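Local coordinates for ribosomal-protein-alanine acetyltransferase (Escherichia coli O157:H7, PDB 5ISV) that probably transfers an acetyl group from acetyl-CoA to the N-terminal alanine of ribosomal protein bS18, as expected for a member of the GNAT acetyltransferase family, at residues Ala83-Leu88 against Ile112-Ser117; His87-Leu92 against Ala98-Glu103. One frame throughout, in Å; residues are numbered along the deposited sequence. Where two conformers were deposited one is given.

Contact 1: residues Ala83-Leu88 against Ile112-Ser117; sequences ALLEHL and IALYES
L85 and Y115 are the residues whose CA atoms come nearest across the two helices, 9.3 Å apart, so side chains alone bridge the gap and no hydrogen bond crosses it. The closest touch is made by CD1 of L85, 3.4 Å from CE1 of Y115. This methyl comes to the edge of the phenol ring, near the ring plane, and meets it at CE1, with CD1 and OH of Y115 almost equally far on either side, each 4.2 Å from L85 CD1. The two side chains run at about a right angle, and L85 holds its CG opposite the carbonyl carbon (chi1 -75°). A second touch, at 4.1 Å, joins the same L85 CD1 to CD2 of L114, whose CG is turned away from its backbone N (chi1 -172°), sending the branch out toward the other helix. The helices are those that follow the neighbouring parallel strands 63-71 and 99-105 of the GNAT fold, and I69 of the first strand touches both L85 and Y115. Y115 is the predicted proton donor, so L85 bears on one margin of a probable catalytic ring, while F120 meets that ring with planes inclined at about 60°. At the helix end, S117 OG donates to L114 O at 2.7 Å and is also hydrogen-bonded to R82 NH2, a polar tie back to helix 80-94.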
loop_
_atom_site.group_PDB
_atom_site.type_symbol
_atom_site.label_atom_id
_atom_site.label_comp_id
_atom_site.label_asym_id
_atom_site.label_seq_id
_atom_site.Cartn_x
_atom_site.Cartn_y
_atom_site.Cartn_z
ATOM N N ALA A 83 -10.646 -2.401 -1.365
ATOM C CA ALA A 83 -11.236 -2.377 -0.031
ATOM C C ALA A 83 -10.150 -2.052 0.994
ATOM O O ALA A 83 -10.382 -1.278 1.908
ATOM C CB ALA A 83 -11.955 -3.696 0.293
ATOM N N LEU A 84 -9.002 -2.694 0.830
ATOM C CA LEU A 84 -7.928 -2.557 1.770
ATOM C C LEU A 84 -7.314 -1.115 1.698
ATOM O O LEU A 84 -7.107 -0.468 2.733
ATOM C CB LEU A 84 -6.917 -3.638 1.463
ATOM C CG LEU A 84 -5.805 -3.828 2.464
ATOM C CD1 LEU A 84 -6.288 -4.034 3.883
ATOM C CD2 LEU A 84 -4.921 -5.008 2.039
ATOM N N LEU A 85 -7.166 -0.586 0.492
ATOM C CA LEU A 85 -6.684 0.778 0.307
ATOM C C LEU A 85 -7.645 1.801 0.861
ATOM O O LEU A 85 -7.250 2.721 1.529
ATOM C CB LEU A 85 -6.454 1.027 -1.153
ATOM C CG LEU A 85 -5.195 0.356 -1.664
ATOM C CD1 LEU A 85 -5.317 0.239 -3.177
ATOM C CD2 LEU A 85 -3.888 1.082 -1.252
ATOM N N GLU A 86 -8.944 1.624 0.616
ATOM C CA GLU A 86 -9.941 2.516 1.169
ATOM C C GLU A 86 -9.926 2.556 2.711
ATOM O O GLU A 86 -10.034 3.635 3.322
ATOM C CB GLU A 86 -11.342 2.167 0.570
ATOM C CG GLU A 86 -11.440 2.509 -0.946
ATOM C CD GLU A 86 -12.643 1.950 -1.738
ATOM O OE1 GLU A 86 -13.296 0.970 -1.298
ATOM O OE2 GLU A 86 -12.925 2.483 -2.852
ATOM N N HIS A 87 -9.751 1.379 3.314
ATOM C CA HIS A 87 -9.636 1.251 4.761
ATOM C C HIS A 87 -8.408 2.059 5.253
ATOM O O HIS A 87 -8.507 2.845 6.209
ATOM C CB HIS A 87 -9.537 -0.237 5.177
ATOM C CG HIS A 87 -9.519 -0.420 6.647
ATOM N ND1 HIS A 87 -10.670 -0.572 7.389
ATOM C CD2 HIS A 87 -8.492 -0.448 7.530
ATOM C CE1 HIS A 87 -10.355 -0.677 8.669
ATOM N NE2 HIS A 87 -9.039 -0.618 8.779
ATOM N N LEU A 88 -7.245 1.791 4.641
ATOM C CA LEU A 88 -6.006 2.524 4.964
ATOM C C LEU A 88 -6.187 4.033 4.861
ATOM O O LEU A 88 -5.879 4.754 5.800
ATOM C CB LEU A 88 -4.892 2.010 4.067
ATOM C CG LEU A 88 -3.589 2.816 4.131
ATOM C CD1 LEU A 88 -2.999 2.726 5.543
ATOM C CD2 LEU A 88 -2.637 2.285 3.083
ATOM N N ILE A 112 -2.139 1.426 -11.918
ATOM C CA ILE A 112 -2.058 2.909 -12.053
ATOM C C ILE A 112 -3.466 3.517 -12.241
ATOM O O ILE A 112 -3.846 4.472 -11.574
ATOM C CB ILE A 112 -1.037 3.339 -13.170
ATOM C CG1 ILE A 112 0.377 2.928 -12.758
ATOM C CG2 ILE A 112 -1.171 4.831 -13.515
ATOM C CD1 ILE A 112 1.399 2.970 -13.879
ATOM N N ALA A 113 -4.244 2.938 -13.146
ATOM C CA ALA A 113 -5.613 3.376 -13.405
ATOM C C ALA A 113 -6.466 3.333 -12.109
ATOM O O ALA A 113 -7.156 4.289 -11.781
ATOM C CB ALA A 113 -6.197 2.488 -14.477
ATOM N N LEU A 114 -6.372 2.234 -11.360
ATOM C CA LEU A 114 -7.071 2.105 -10.082
ATOM C C LEU A 114 -6.655 3.218 -9.105
ATOM O O LEU A 114 -7.503 3.863 -8.483
ATOM C CB LEU A 114 -6.809 0.721 -9.472
ATOM C CG LEU A 114 -7.563 0.273 -8.224
ATOM C CD1 LEU A 114 -7.642 -1.257 -8.150
ATOM C CD2 LEU A 114 -7.024 0.788 -6.917
ATOM N N TYR A 115 -5.335 3.445 -8.959
ATOM C CA TYR A 115 -4.847 4.468 -8.044
ATOM C C TYR A 115 -5.353 5.843 -8.470
ATOM O O TYR A 115 -5.758 6.647 -7.613
ATOM C CB TYR A 115 -3.306 4.404 -7.889
ATOM C CG TYR A 115 -2.825 3.146 -7.134
ATOM C CD1 TYR A 115 -3.470 2.672 -6.027
ATOM C CD2 TYR A 115 -1.678 2.442 -7.550
ATOM C CE1 TYR A 115 -3.004 1.562 -5.367
ATOM C CE2 TYR A 115 -1.207 1.331 -6.886
ATOM C CZ TYR A 115 -1.895 0.875 -5.790
ATOM O OH TYR A 115 -1.561 -0.257 -5.066
ATOM N N GLU A 116 -5.373 6.110 -9.775
ATOM C CA GLU A 116 -5.858 7.416 -10.231
ATOM C C GLU A 116 -7.315 7.580 -9.817
ATOM O O GLU A 116 -7.736 8.658 -9.403
ATOM C CB GLU A 116 -5.789 7.546 -11.713
ATOM C CG GLU A 116 -4.451 7.516 -12.376
ATOM C CD GLU A 116 -4.604 7.397 -13.897
ATOM O OE1 GLU A 116 -5.707 6.977 -14.443
ATOM O OE2 GLU A 116 -3.616 7.740 -14.550
ATOM N N SER A 117 -8.102 6.510 -9.936
ATOM C CA SER A 117 -9.539 6.583 -9.576
ATOM C C SER A 117 -9.759 6.829 -8.076
ATOM O O SER A 117 -10.829 7.312 -7.664
ATOM C CB SER A 117 -10.269 5.328 -10.049
ATOM O OG SER A 117 -10.089 4.256 -9.143
#

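Contact 2: residues His87-Leu92 against Ala98-Glu103; sequences HLIDEL and ATLWLE
The bond from L92 N to L88 O, 2.8 Å long, closes one turn of helix 80-94; the two leucines, four residues apart, fall on the same face, turned to L100. This helix is the crossover of a beta-alpha-beta unit whose strands, 63-71 and 99-105, lie side by side and parallel in the GNAT sheet. Over the short segments the helix and strand axes approach to 9.9 Å, and their N-to-C directions make 144°, so the helix runs roughly antiparallel to the strand, as the crossover connection between parallel strands leads one to expect. L100 is the strand's main contribution: of the 131 Å² buried between the segments, 67 Å² belongs to it. Its CG stands opposite the backbone N (chi1 171°), which carries its two methyls up against the helix residues. L100 CD2 faces L88 CD2 at 4.1 Å. I89, whose CB points to one side of the strand rather than at it, meets L100 CD2 with its CG1 at 4.0 Å and also touches L144 of strand 136-145. L92 lies across L100 at about a right angle, and A64 of strand 63-71 touches both residues. L92 CD1 reaches both branches, L100 CD1 at 4.1 Å and L100 CD2 at 4.2 Å.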
loop_
_atom_site.group_PDB
_atom_site.type_symbol
_atom_site.label_atom_id
_atom_site.label_comp_id
_atom_site.label_asym_id
_atom_site.label_seq_id
_atom_site.Cartn_x
_atom_site.Cartn_y
_atom_site.Cartn_z
ATOM N N HIS A 87 -9.751 1.379 3.314
ATOM C CA HIS A 87 -9.636 1.251 4.761
ATOM C C HIS A 87 -8.408 2.059 5.253
ATOM O O HIS A 87 -8.507 2.845 6.209
ATOM C CB HIS A 87 -9.537 -0.237 5.177
ATOM C CG HIS A 87 -9.519 -0.420 6.647
ATOM N ND1 HIS A 87 -10.670 -0.572 7.389
ATOM C CD2 HIS A 87 -8.492 -0.448 7.530
ATOM C CE1 HIS A 87 -10.355 -0.677 8.669
ATOM N NE2 HIS A 87 -9.039 -0.618 8.779
ATOM N N LEU A 88 -7.245 1.791 4.641
ATOM C CA LEU A 88 -6.006 2.524 4.964
ATOM C C LEU A 88 -6.187 4.033 4.861
ATOM O O LEU A 88 -5.879 4.754 5.800
ATOM C CB LEU A 88 -4.892 2.010 4.067
ATOM C CG LEU A 88 -3.589 2.816 4.131
ATOM C CD1 LEU A 88 -2.999 2.726 5.543
ATOM C CD2 LEU A 88 -2.637 2.285 3.083
ATOM N N ILE A 89 -6.727 4.470 3.748
ATOM C CA ILE A 89 -6.962 5.892 3.501
ATOM C C ILE A 89 -7.866 6.495 4.579
ATOM O O ILE A 89 -7.565 7.561 5.142
ATOM C CB ILE A 89 -7.469 6.161 2.089
ATOM C CG1 ILE A 89 -6.390 5.776 1.044
ATOM C CG2 ILE A 89 -7.980 7.607 1.944
ATOM C CD1 ILE A 89 -6.825 5.604 -0.396
ATOM N N ASP A 90 -8.982 5.803 4.875
ATOM C CA ASP A 90 -9.864 6.258 5.921
ATOM C C ASP A 90 -9.192 6.388 7.307
ATOM O O ASP A 90 -9.387 7.382 8.021
ATOM C CB ASP A 90 -11.134 5.382 6.016
ATOM C CG ASP A 90 -12.262 6.126 6.650
ATOM O OD1 ASP A 90 -12.622 7.195 6.106
ATOM O OD2 ASP A 90 -12.757 5.681 7.702
ATOM N N GLU A 91 -8.416 5.376 7.679
ATOM C CA GLU A 91 -7.709 5.403 8.943
ATOM C C GLU A 91 -6.676 6.539 8.967
ATOM O O GLU A 91 -6.584 7.274 9.946
ATOM C CB GLU A 91 -7.000 4.087 9.198
ATOM C CG GLU A 91 -6.389 4.046 10.580
ATOM C CD GLU A 91 -7.363 4.438 11.682
ATOM O OE1 GLU A 91 -8.483 3.866 11.756
ATOM O OE2 GLU A 91 -6.988 5.307 12.495
ATOM N N LEU A 92 -5.934 6.702 7.879
ATOM C CA LEU A 92 -4.999 7.829 7.791
ATOM C C LEU A 92 -5.687 9.188 7.903
ATOM O O LEU A 92 -5.216 10.058 8.630
ATOM C CB LEU A 92 -4.179 7.737 6.533
ATOM C CG LEU A 92 -3.253 6.560 6.330
ATOM C CD1 LEU A 92 -2.753 6.526 4.912
ATOM C CD2 LEU A 92 -2.103 6.512 7.323
ATOM N N ALA A 98 -1.473 13.877 6.194
ATOM C CA ALA A 98 -1.614 14.795 5.065
ATOM C C ALA A 98 -1.566 14.151 3.698
ATOM O O ALA A 98 -2.317 14.551 2.801
ATOM C CB ALA A 98 -0.550 15.860 5.153
ATOM N N THR A 99 -0.651 13.202 3.505
ATOM C CA THR A 99 -0.478 12.549 2.208
ATOM C C THR A 99 -0.169 11.091 2.396
ATOM O O THR A 99 0.303 10.687 3.476
ATOM C CB THR A 99 0.684 13.175 1.399
ATOM O OG1 THR A 99 1.874 13.112 2.196
ATOM C CG2 THR A 99 0.392 14.619 1.017
ATOM N N LEU A 100 -0.512 10.318 1.357
ATOM C CA LEU A 100 -0.079 8.932 1.196
ATOM C C LEU A 100 0.687 8.835 -0.142
ATOM O O LEU A 100 0.174 9.210 -1.184
ATOM C CB LEU A 100 -1.287 7.984 1.214
ATOM C CG LEU A 100 -1.034 6.532 0.838
ATOM C CD1 LEU A 100 -0.088 5.850 1.839
ATOM C CD2 LEU A 100 -2.363 5.765 0.847
ATOM N N TRP A 101 1.857 8.234 -0.091
ATOM C CA TRP A 101 2.749 8.044 -1.244
ATOM C C TRP A 101 2.908 6.561 -1.557
ATOM O O TRP A 101 2.894 5.727 -0.659
ATOM C CB TRP A 101 4.171 8.567 -0.881
ATOM C CG TRP A 101 4.212 9.981 -0.569
ATOM C CD1 TRP A 101 3.904 10.583 0.625
ATOM C CD2 TRP A 101 4.551 11.027 -1.477
ATOM N NE1 TRP A 101 4.015 11.940 0.501
ATOM C CE2 TRP A 101 4.398 12.239 -0.786
ATOM C CE3 TRP A 101 4.943 11.061 -2.821
ATOM C CZ2 TRP A 101 4.693 13.477 -1.373
ATOM C CZ3 TRP A 101 5.222 12.316 -3.416
ATOM C CH2 TRP A 101 5.082 13.489 -2.701
ATOM N N LEU A 102 3.104 6.253 -2.815
ATOM C CA LEU A 102 3.454 4.879 -3.235
ATOM C C LEU A 102 4.291 4.915 -4.483
ATOM O O LEU A 102 4.416 5.965 -5.131
ATOM C CB LEU A 102 2.193 3.995 -3.479
ATOM C CG LEU A 102 1.222 4.447 -4.565
ATOM C CD1 LEU A 102 1.642 4.073 -5.988
ATOM C CD2 LEU A 102 -0.164 3.837 -4.301
ATOM N N GLU A 103 4.873 3.774 -4.818
ATOM C CA GLU A 103 5.686 3.616 -6.004
ATOM C C GLU A 103 5.145 2.410 -6.779
ATOM O O GLU A 103 4.793 1.386 -6.153
ATOM C CB GLU A 103 7.116 3.324 -5.559
ATOM C CG GLU A 103 8.165 4.092 -6.254
ATOM C CD GLU A 103 9.508 4.051 -5.546
ATOM O OE1 GLU A 103 9.810 3.065 -4.860
ATOM O OE2 GLU A 103 10.266 5.019 -5.686
#

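Helix 80-94 serves both contacts, turning L85 to helix 109-117 in contact 1 and, further along, L88, I89 and L92 to strand 99-105 in contact 2; the two centres lie about 9 Å apart. They meet directly where Y115 CZ of contact 1 packs against L102 CD2 of contact 2 at 3.7 Å. F120 spans the same junction, touching Y115, L100 and L102. The predicted catalytic pair is split between them, Y115 as proton donor in contact 1 and E103 as proton acceptor in contact 2. The Y115 side chain is about 4 Å from that of I69, a predicted acetyl-CoA-binding residue, and that of L88 about 7 Å from it.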